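Local coordinates for protein glucose dehydrogenase (Haloferax mediterranei, PDB 2B5W) that catalyses the zinc-dependent oxidation of D-glucose and several other aldose sugars, using NAD(+) or, by preference, NADP(+) as electron acceptor, at residues Ile4-Gly9 / Asp57-Gly62; Gly80-Pro85 / Val136-Ser141; Ala164-Phe169 / Asn266-Leu271. The protein carries 1 engineered substitution. All coordinates share one frame; numbering follows the deposited sequence.

The three contacts follow one another along the chain, each closing before the next opens. Contacts 1 and 2 are both antiparallel strand pairings; their centres lie about 26 Å apart, and their nearest atoms about 7 Å. Contact 1 leads into the zinc ligands His63 and Glu64, the side chain of Leu61 being about 10 Å from the metal. In contact 2 the side chain of Val84 is about 11 Å from the zinc and about 5 Å from that of Glu150, a further residue of the catalytic site. Contact 3 belongs to the nucleotide-binding domain, its centre about 39 Å from that of contact 1 and about 32 Å from that of contact 2; the side chain of Asn266 is about 12 Å from NADP.

Contact 1 of 3, residues Ile4-Gly9 / Asp57-Gly62; sequences IAVKRG and DHLVLG
Val6 holds CG1 anti to its carbonyl carbon (chi1 -72°), and Leu61 carries CG in the same setting, which lets the valine branch meet the forked end of the leucine. The two side chains cross at about a right angle, with Val6 CG1 3.9 Å from Leu61 CD1 and equally near CD2. The other branch, Val6 CG2, lies alongside Leu59 CB on the same face of the sheet.

Beneath these side chains runs an antiparallel pairing. Val6 and Leu59 form a hydrogen-bonded pair: Val6 N donates to Leu59 O at 2.9 Å, and Leu59 N returns a bond of 3.0 Å to Val6 O. A third bond, from Leu61 N to Ile4 O, continues the ladder past the non-hydrogen-bonded pair Ala5 and Val60.

On the face of Ala5 and Val60, Ala5 CB approaches His58 CD2 at 3.9 Å. The imidazole is fixed in rotation at both nitrogens. Asp57 OD1 accepts from His58 ND1 at 2.9 Å, with the carboxylate oxygen close to the ring plane, while NE2 is hydrogen-bonded to Lys18 NZ. The aliphatic part of Lys7 crosses beside the histidine, bringing Lys7 CG to 3.9 Å from His58 CB.

Segment 57-62, part of the GroES-like domain, runs directly into the zinc ligand His63, and Arg8 touches the substrate-binding His49. Strand 2-7 is the middle member of a three-strand antiparallel sheet, between strands 14-17 and 58-60. Helix 39-46 covers the face of Val6 and Leu59 through Val44 and Ile45, whereas His121 stacks on the His58 ring and Ile16 of strand 14-17 touches both Ala5 and His58.

Contact 2 of 3, residues Gly80-Pro85 / Val136-Ser141; sequences GDIVVP and VRIPRS
An antiparallel strand pair of the GroES-like catalytic domain, strand 82-85 beside strand 135-137, brings Ile82 and Val84 against Ile138. Val84 and Val136 are its hydrogen-bonded pair, with Val84 N bonded to Val136 O at 2.9 Å and Val136 N to Val84 O at 2.8 Å. Ile138 N adds a bond of 3.0 Å to Ile82 O.

Ile138 supplies the apolar packing, touching both Ile82 and Val84. With CG1 between its backbone N and carbonyl carbon (chi1 68°), it sets CG1 3.7 Å from Ile82 CG2 and CD1 3.8 Å from Val84 CG2. Past Pro139 the chain enters a 3-10 segment, from which Arg140 bends back across Ile82 at about a right angle. Its NH2 makes a weak bond to Gly80 O, 2.8 Å long but bent to 122°. Asp81 runs alongside Arg137, though Asp81 OD2 is hydrogen-bonded to Glu78 N.

Phe309 of helix 306-318 packs on Val84 and Val136, and strand 64-71 pairs with the other edge of strand 82-85. This antiparallel framework is typical of the catalytic domain of zinc-containing alcohol dehydrogenases.

Contact 3 of 3, residues Ala164-Phe169 / Asn266-Leu271; sequences ASRSAF and NGVGAL
This is a buried loop-to-strand contact in the Rossmann-type nucleotide-binding domain, where the turns that follow helix 149-164 pack on strand 267-271. That strand lies within the six-stranded parallel sheet, between strands 243-248 and 297-300. Two overlapping type I turns, Ala164-Ser167 and Arg166-Phe169, present Ser165, Arg166 and Phe169 to it.

Arg166 carries most of the contact. Bends at chi2 (-63°) and chi3 (74°) fold its chain over Val268, and the two side chains slide past each other in opposite directions, with Arg166 CG 3.7 Å from Val268 CG1. The guanidinium then reaches the backbone at the corner of the chain at Asn266: Arg166 NH2 donates to Asn266 O at 2.9 Å, with an N-H...O angle of 163°. The oxygen lies in the guanidinium plane, but the donor stands above the carbonyl plane. A second backbone carbonyl, that of Asn295, accepts from the same NH2, while Arg166 NE is bonded to Ser165 OG at 3.1 Å. These bonds leave the planar group little freedom to rotate.

Ser165 OG also rests 3.5 Å from Val268 CG2 and is hydrogen-bonded to the carbonyl of Ala162 in the preceding helix. The dimer interface is close by: Ser165 packs on Ser165 of the second subunit, and Asn266 ND2 is bonded to Met106 O of that subunit.

The Phe169 ring touches both Arg166, in its own segment, and Asn266. Phe169 CZ stands 3.7 Å from Asn266 CB, and CE1 lies over one face of the Arg166 guanidinium, toward the rim. Asn266 O, the same oxygen that the arginine grips, lies at the ring's edge, 3.6 Å from Phe169 CZ.

Contact 1 of 3, residues Ile4-Gly9 / Asp57-Gly62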
loop_
_atom_site.group_PDB
_atom_site.type_symbol
_atom_site.label_atom_id
_atom_site.label_comp_id
_atom_site.label_asym_id
_atom_site.label_seq_id
_atom_site.Cartn_x
_atom_site.Cartn_y
_atom_site.Cartn_z
ATOM N N ILE A 4 -8.292 -27.808 25.957
ATOM C CA ILE A 4 -6.947 -27.364 26.265
ATOM C C ILE A 4 -6.994 -25.851 26.410
ATOM O O ILE A 4 -7.449 -25.156 25.507
ATOM C CB ILE A 4 -5.941 -27.772 25.146
ATOM C CG1 ILE A 4 -5.959 -29.290 24.926
ATOM C CG2 ILE A 4 -4.558 -27.274 25.493
ATOM C CD1 ILE A 4 -5.627 -30.126 26.116
ATOM N N ALA A 5 -6.549 -25.348 27.559
ATOM C CA ALA A 5 -6.735 -23.944 27.910
ATOM C C ALA A 5 -5.501 -23.359 28.579
ATOM O O ALA A 5 -4.664 -24.095 29.093
ATOM C CB ALA A 5 -7.907 -23.797 28.828
ATOM N N VAL A 6 -5.390 -22.036 28.528
ATOM C CA VAL A 6 -4.419 -21.319 29.384
ATOM C C VAL A 6 -5.224 -20.748 30.576
ATOM O O VAL A 6 -6.365 -20.298 30.437
ATOM C CB VAL A 6 -3.657 -20.211 28.626
ATOM C CG1 VAL A 6 -2.642 -20.824 27.644
ATOM C CG2 VAL A 6 -4.594 -19.256 27.900
ATOM N N LYS A 7 -4.641 -20.824 31.765
ATOM C CA LYS A 7 -5.251 -20.292 32.981
ATOM C C LYS A 7 -4.324 -19.232 33.568
ATOM O O LYS A 7 -3.108 -19.214 33.295
ATOM C CB LYS A 7 -5.424 -21.401 34.023
ATOM C CG LYS A 7 -6.703 -22.222 33.955
ATOM C CD LYS A 7 -6.449 -23.609 34.554
ATOM C CE LYS A 7 -7.634 -24.187 35.310
ATOM N NZ LYS A 7 -7.278 -25.542 35.874
ATOM N N ARG A 8 -4.909 -18.330 34.358
ATOM C CA ARG A 8 -4.093 -17.400 35.140
ATOM C C ARG A 8 -3.210 -18.194 36.088
ATOM O O ARG A 8 -3.701 -19.062 36.823
ATOM C CB ARG A 8 -4.993 -16.470 35.953
ATOM C CG ARG A 8 -5.787 -15.495 35.084
ATOM C CD ARG A 8 -6.741 -14.616 35.892
ATOM N NE ARG A 8 -7.506 -13.678 35.056
ATOM C CZ ARG A 8 -8.402 -12.806 35.536
ATOM N NH1 ARG A 8 -8.664 -12.737 36.848
ATOM N NH2 ARG A 8 -9.099 -11.952 34.774
ATOM N N GLY A 9 -1.899 -17.964 36.026
ATOM C CA GLY A 9 -0.967 -18.614 36.932
ATOM C C GLY A 9 -0.283 -19.871 36.414
ATOM O O GLY A 9 0.755 -20.252 36.948
ATOM N N ASP A 57 -12.139 -17.762 33.842
ATOM C CA ASP A 57 -10.839 -17.964 34.470
ATOM C C ASP A 57 -9.841 -18.712 33.592
ATOM O O ASP A 57 -8.784 -19.141 34.070
ATOM C CB ASP A 57 -10.990 -18.687 35.830
ATOM C CG ASP A 57 -11.477 -20.133 35.708
ATOM O OD1 ASP A 57 -11.586 -20.697 34.598
ATOM O OD2 ASP A 57 -11.780 -20.801 36.716
ATOM N N HIS A 58 -10.159 -18.811 32.305
ATOM C CA HIS A 58 -9.293 -19.505 31.359
ATOM C C HIS A 58 -9.646 -19.048 29.950
ATOM O O HIS A 58 -10.673 -18.388 29.744
ATOM C CB HIS A 58 -9.506 -21.020 31.483
ATOM C CG HIS A 58 -10.854 -21.483 31.014
ATOM N ND1 HIS A 58 -11.991 -21.396 31.789
ATOM C CD2 HIS A 58 -11.259 -21.986 29.819
ATOM C CE1 HIS A 58 -13.026 -21.849 31.106
ATOM N NE2 HIS A 58 -12.606 -22.224 29.909
ATOM N N LEU A 59 -8.801 -19.438 29.005
ATOM C CA LEU A 59 -9.079 -19.274 27.595
ATOM C C LEU A 59 -8.769 -20.610 26.910
ATOM O O LEU A 59 -7.642 -21.084 26.956
ATOM C CB LEU A 59 -8.201 -18.184 27.005
ATOM C CG LEU A 59 -8.249 -18.045 25.472
ATOM C CD1 LEU A 59 -9.619 -17.604 25.037
ATOM C CD2 LEU A 59 -7.220 -17.068 25.032
ATOM N N VAL A 60 -9.787 -21.212 26.306
ATOM C CA VAL A 60 -9.549 -22.410 25.482
ATOM C C VAL A 60 -8.768 -21.961 24.246
ATOM O O VAL A 60 -9.149 -20.962 23.596
ATOM C CB VAL A 60 -10.850 -23.084 25.065
ATOM C CG1 VAL A 60 -10.591 -24.198 24.061
ATOM C CG2 VAL A 60 -11.598 -23.653 26.298
ATOM N N LEU A 61 -7.660 -22.639 23.960
ATOM C CA LEU A 61 -6.799 -22.264 22.869
ATOM C C LEU A 61 -7.317 -22.809 21.533
ATOM O O LEU A 61 -8.217 -23.625 21.510
ATOM C CB LEU A 61 -5.396 -22.780 23.120
ATOM C CG LEU A 61 -4.644 -22.210 24.331
ATOM C CD1 LEU A 61 -3.347 -23.009 24.503
ATOM C CD2 LEU A 61 -4.367 -20.743 24.129
ATOM N N GLY A 62 -6.684 -22.341 20.456
ATOM C CA GLY A 62 -6.836 -22.909 19.129
ATOM C C GLY A 62 -7.754 -22.108 18.233
ATOM O O GLY A 62 -8.941 -21.931 18.526
#

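Contact 2 of 3, residues Gly80-Pro85 / Val136-Ser141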
loop_
_atom_site.group_PDB
_atom_site.type_symbol
_atom_site.label_atom_id
_atom_site.label_comp_id
_atom_site.label_asym_id
_atom_site.label_seq_id
_atom_site.Cartn_x
_atom_site.Cartn_y
_atom_site.Cartn_z
ATOM N N GLY A 80 -22.233 -35.013 9.127
ATOM C CA GLY A 80 -21.077 -35.569 8.467
ATOM C C GLY A 80 -20.259 -34.606 7.608
ATOM O O GLY A 80 -19.168 -35.016 7.152
ATOM N N ASP A 81 -20.721 -33.374 7.361
ATOM C CA ASP A 81 -19.965 -32.377 6.599
ATOM C C ASP A 81 -18.649 -32.060 7.323
ATOM O O ASP A 81 -18.617 -31.971 8.559
ATOM C CB ASP A 81 -20.684 -31.063 6.470
ATOM C CG ASP A 81 -21.821 -31.107 5.493
ATOM O OD1 ASP A 81 -21.989 -32.164 4.834
ATOM O OD2 ASP A 81 -22.568 -30.109 5.349
ATOM N N ILE A 82 -17.587 -31.913 6.552
ATOM C CA ILE A 82 -16.287 -31.488 7.095
ATOM C C ILE A 82 -16.222 -29.982 6.956
ATOM O O ILE A 82 -16.367 -29.413 5.847
ATOM C CB ILE A 82 -15.092 -32.157 6.345
ATOM C CG1 ILE A 82 -15.202 -33.677 6.316
ATOM C CG2 ILE A 82 -13.775 -31.772 6.984
ATOM C CD1 ILE A 82 -15.478 -34.295 7.660
ATOM N N VAL A 83 -15.987 -29.306 8.083
ATOM C CA VAL A 83 -15.987 -27.864 8.141
ATOM C C VAL A 83 -14.782 -27.271 8.863
ATOM O O VAL A 83 -14.226 -27.899 9.770
ATOM C CB VAL A 83 -17.284 -27.347 8.833
ATOM C CG1 VAL A 83 -18.516 -27.660 7.987
ATOM C CG2 VAL A 83 -17.462 -27.947 10.229
ATOM N N VAL A 84 -14.394 -26.080 8.433
ATOM C CA VAL A 84 -13.412 -25.249 9.084
ATOM C C VAL A 84 -14.100 -23.956 9.509
ATOM O O VAL A 84 -14.688 -23.256 8.679
ATOM C CB VAL A 84 -12.243 -24.925 8.108
ATOM C CG1 VAL A 84 -11.334 -23.914 8.699
ATOM C CG2 VAL A 84 -11.492 -26.209 7.738
ATOM N N PRO A 85 -14.010 -23.593 10.780
ATOM C CA PRO A 85 -14.598 -22.324 11.238
ATOM C C PRO A 85 -13.693 -21.129 10.970
ATOM O O PRO A 85 -12.453 -21.211 11.124
ATOM C CB PRO A 85 -14.719 -22.536 12.771
ATOM C CG PRO A 85 -13.560 -23.429 13.091
ATOM C CD PRO A 85 -13.392 -24.358 11.889
ATOM N N VAL A 136 -17.028 -23.150 7.077
ATOM C CA VAL A 136 -16.738 -23.322 5.670
ATOM C C VAL A 136 -16.591 -24.801 5.366
ATOM O O VAL A 136 -15.699 -25.473 5.878
ATOM C CB VAL A 136 -15.452 -22.569 5.281
ATOM C CG1 VAL A 136 -15.177 -22.749 3.781
ATOM C CG2 VAL A 136 -15.546 -21.100 5.683
ATOM N N ARG A 137 -17.472 -25.343 4.536
ATOM C CA ARG A 137 -17.327 -26.716 4.116
ATOM C C ARG A 137 -16.084 -26.831 3.262
ATOM O O ARG A 137 -15.790 -25.959 2.436
ATOM C CB ARG A 137 -18.549 -27.135 3.289
ATOM C CG ARG A 137 -19.802 -27.307 4.158
ATOM C CD ARG A 137 -21.111 -27.374 3.351
ATOM N NE ARG A 137 -21.424 -26.049 2.872
ATOM C CZ ARG A 137 -22.529 -25.708 2.209
ATOM N NH1 ARG A 137 -23.447 -26.606 1.904
ATOM N NH2 ARG A 137 -22.681 -24.452 1.835
ATOM N N ILE A 138 -15.344 -27.915 3.487
ATOM C CA ILE A 138 -14.146 -28.196 2.699
ATOM C C ILE A 138 -14.271 -29.612 2.156
ATOM O O ILE A 138 -15.005 -30.465 2.693
ATOM C CB ILE A 138 -12.846 -28.017 3.542
ATOM C CG1 ILE A 138 -12.732 -29.082 4.631
ATOM C CG2 ILE A 138 -12.754 -26.631 4.119
ATOM C CD1 ILE A 138 -11.347 -29.095 5.299
ATOM N N PRO A 139 -13.471 -29.925 1.137
ATOM C CA PRO A 139 -13.480 -31.310 0.644
ATOM C C PRO A 139 -13.197 -32.349 1.732
ATOM O O PRO A 139 -12.348 -32.146 2.625
ATOM C CB PRO A 139 -12.397 -31.300 -0.441
ATOM C CG PRO A 139 -12.338 -29.893 -0.891
ATOM C CD PRO A 139 -12.540 -29.067 0.401
ATOM N N ARG A 140 -13.902 -33.471 1.691
ATOM C CA ARG A 140 -13.725 -34.509 2.724
ATOM C C ARG A 140 -12.287 -34.944 2.889
ATOM O O ARG A 140 -11.825 -35.271 3.991
ATOM C CB ARG A 140 -14.556 -35.775 2.434
ATOM C CG ARG A 140 -16.003 -35.546 2.403
ATOM C CD ARG A 140 -16.818 -36.828 2.355
ATOM N NE ARG A 140 -18.099 -36.650 3.036
ATOM C CZ ARG A 140 -18.278 -36.736 4.352
ATOM N NH1 ARG A 140 -17.272 -37.016 5.183
ATOM N NH2 ARG A 140 -19.489 -36.540 4.840
ATOM N N SER A 141 -11.557 -35.028 1.786
ATOM C CA SER A 141 -10.184 -35.458 1.796
ATOM C C SER A 141 -9.185 -34.458 2.393
ATOM O O SER A 141 -8.013 -34.767 2.583
ATOM C CB SER A 141 -9.700 -35.866 0.419
ATOM O OG SER A 141 -9.956 -34.870 -0.566
#

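Contact 3 of 3, residues Ala164-Phe169 / Asn266-Leu271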
loop_
_atom_site.group_PDB
_atom_site.type_symbol
_atom_site.label_atom_id
_atom_site.label_comp_id
_atom_site.label_asym_id
_atom_site.label_seq_id
_atom_site.Cartn_x
_atom_site.Cartn_y
_atom_site.Cartn_z
ATOM N N ALA A 164 -4.197 -6.232 -4.975
ATOM C CA ALA A 164 -5.133 -5.153 -5.296
ATOM C C ALA A 164 -4.400 -3.824 -5.418
ATOM O O ALA A 164 -4.747 -2.980 -6.281
ATOM C CB ALA A 164 -6.254 -5.057 -4.249
ATOM N N SER A 165 -3.404 -3.599 -4.561
ATOM C CA SER A 165 -2.639 -2.360 -4.612
ATOM C C SER A 165 -1.918 -2.128 -5.917
ATOM O O SER A 165 -1.525 -0.980 -6.175
ATOM C CB SER A 165 -1.632 -2.243 -3.463
ATOM O OG SER A 165 -0.451 -3.000 -3.736
ATOM N N ARG A 166 -1.665 -3.191 -6.688
ATOM C CA ARG A 166 -0.937 -3.120 -7.962
ATOM C C ARG A 166 -1.903 -3.163 -9.161
ATOM O O ARG A 166 -1.481 -3.232 -10.301
ATOM C CB ARG A 166 0.042 -4.324 -8.077
ATOM C CG ARG A 166 1.026 -4.530 -6.936
ATOM C CD ARG A 166 2.038 -3.385 -6.747
ATOM N NE ARG A 166 1.389 -2.218 -6.139
ATOM C CZ ARG A 166 1.873 -0.989 -6.223
ATOM N NH1 ARG A 166 1.180 0.038 -5.717
ATOM N NH2 ARG A 166 3.026 -0.757 -6.843
ATOM N N SER A 167 -3.206 -3.131 -8.910
ATOM C CA SER A 167 -4.203 -3.395 -9.964
ATOM C C SER A 167 -4.483 -2.230 -10.899
ATOM O O SER A 167 -5.197 -2.425 -11.899
ATOM C CB SER A 167 -5.517 -3.914 -9.360
ATOM O OG SER A 167 -6.178 -2.963 -8.531
ATOM N N ALA A 168 -3.956 -1.057 -10.599
ATOM C CA ALA A 168 -4.130 0.117 -11.455
ATOM C C ALA A 168 -3.152 0.141 -12.635
ATOM O O ALA A 168 -3.272 0.989 -13.522
ATOM C CB ALA A 168 -4.057 1.405 -10.639
ATOM N N PHE A 169 -2.190 -0.770 -12.653
ATOM C CA PHE A 169 -1.243 -0.870 -13.774
ATOM C C PHE A 169 -1.045 -2.348 -14.154
ATOM O O PHE A 169 -1.583 -3.249 -13.532
ATOM C CB PHE A 169 0.049 -0.110 -13.473
ATOM C CG PHE A 169 0.925 -0.760 -12.446
ATOM C CD1 PHE A 169 0.606 -0.667 -11.092
ATOM C CD2 PHE A 169 2.092 -1.442 -12.825
ATOM C CE1 PHE A 169 1.425 -1.272 -10.119
ATOM C CE2 PHE A 169 2.906 -2.012 -11.874
ATOM C CZ PHE A 169 2.579 -1.957 -10.529
ATOM N N ASN A 266 7.898 -0.594 -8.449
ATOM C CA ASN A 266 6.497 -0.942 -8.646
ATOM C C ASN A 266 6.066 -2.153 -7.816
ATOM O O ASN A 266 4.945 -2.594 -7.949
ATOM C CB ASN A 266 6.142 -1.138 -10.126
ATOM C CG ASN A 266 6.673 -0.031 -10.992
ATOM O OD1 ASN A 266 6.737 1.122 -10.554
ATOM N ND2 ASN A 266 7.086 -0.367 -12.204
ATOM N N GLY A 267 6.938 -2.640 -6.958
ATOM C CA GLY A 267 6.623 -3.810 -6.129
ATOM C C GLY A 267 5.754 -3.468 -4.918
ATOM O O GLY A 267 5.505 -2.301 -4.578
ATOM N N VAL A 268 5.310 -4.501 -4.229
ATOM C CA VAL A 268 4.572 -4.366 -3.004
ATOM C C VAL A 268 5.078 -5.335 -1.936
ATOM O O VAL A 268 5.419 -6.476 -2.238
ATOM C CB VAL A 268 3.062 -4.520 -3.226
ATOM C CG1 VAL A 268 2.695 -5.842 -3.909
ATOM C CG2 VAL A 268 2.275 -4.359 -1.923
ATOM N N GLY A 269 5.120 -4.867 -0.690
ATOM C CA GLY A 269 5.313 -5.714 0.452
ATOM C C GLY A 269 4.043 -5.872 1.243
ATOM O O GLY A 269 3.362 -4.897 1.564
ATOM N N ALA A 270 3.694 -7.119 1.498
ATOM C CA ALA A 270 2.628 -7.478 2.405
ATOM C C ALA A 270 3.221 -7.674 3.790
ATOM O O ALA A 270 4.199 -8.398 3.940
ATOM C CB ALA A 270 1.972 -8.741 1.944
ATOM N N LEU A 271 2.599 -7.076 4.796
ATOM C CA LEU A 271 3.089 -7.153 6.177
ATOM C C LEU A 271 2.098 -7.975 6.982
ATOM O O LEU A 271 0.899 -7.661 6.988
ATOM C CB LEU A 271 3.269 -5.755 6.786
ATOM C CG LEU A 271 4.162 -4.797 6.008
ATOM C CD1 LEU A 271 4.163 -3.470 6.732
ATOM C CD2 LEU A 271 5.589 -5.344 5.836
#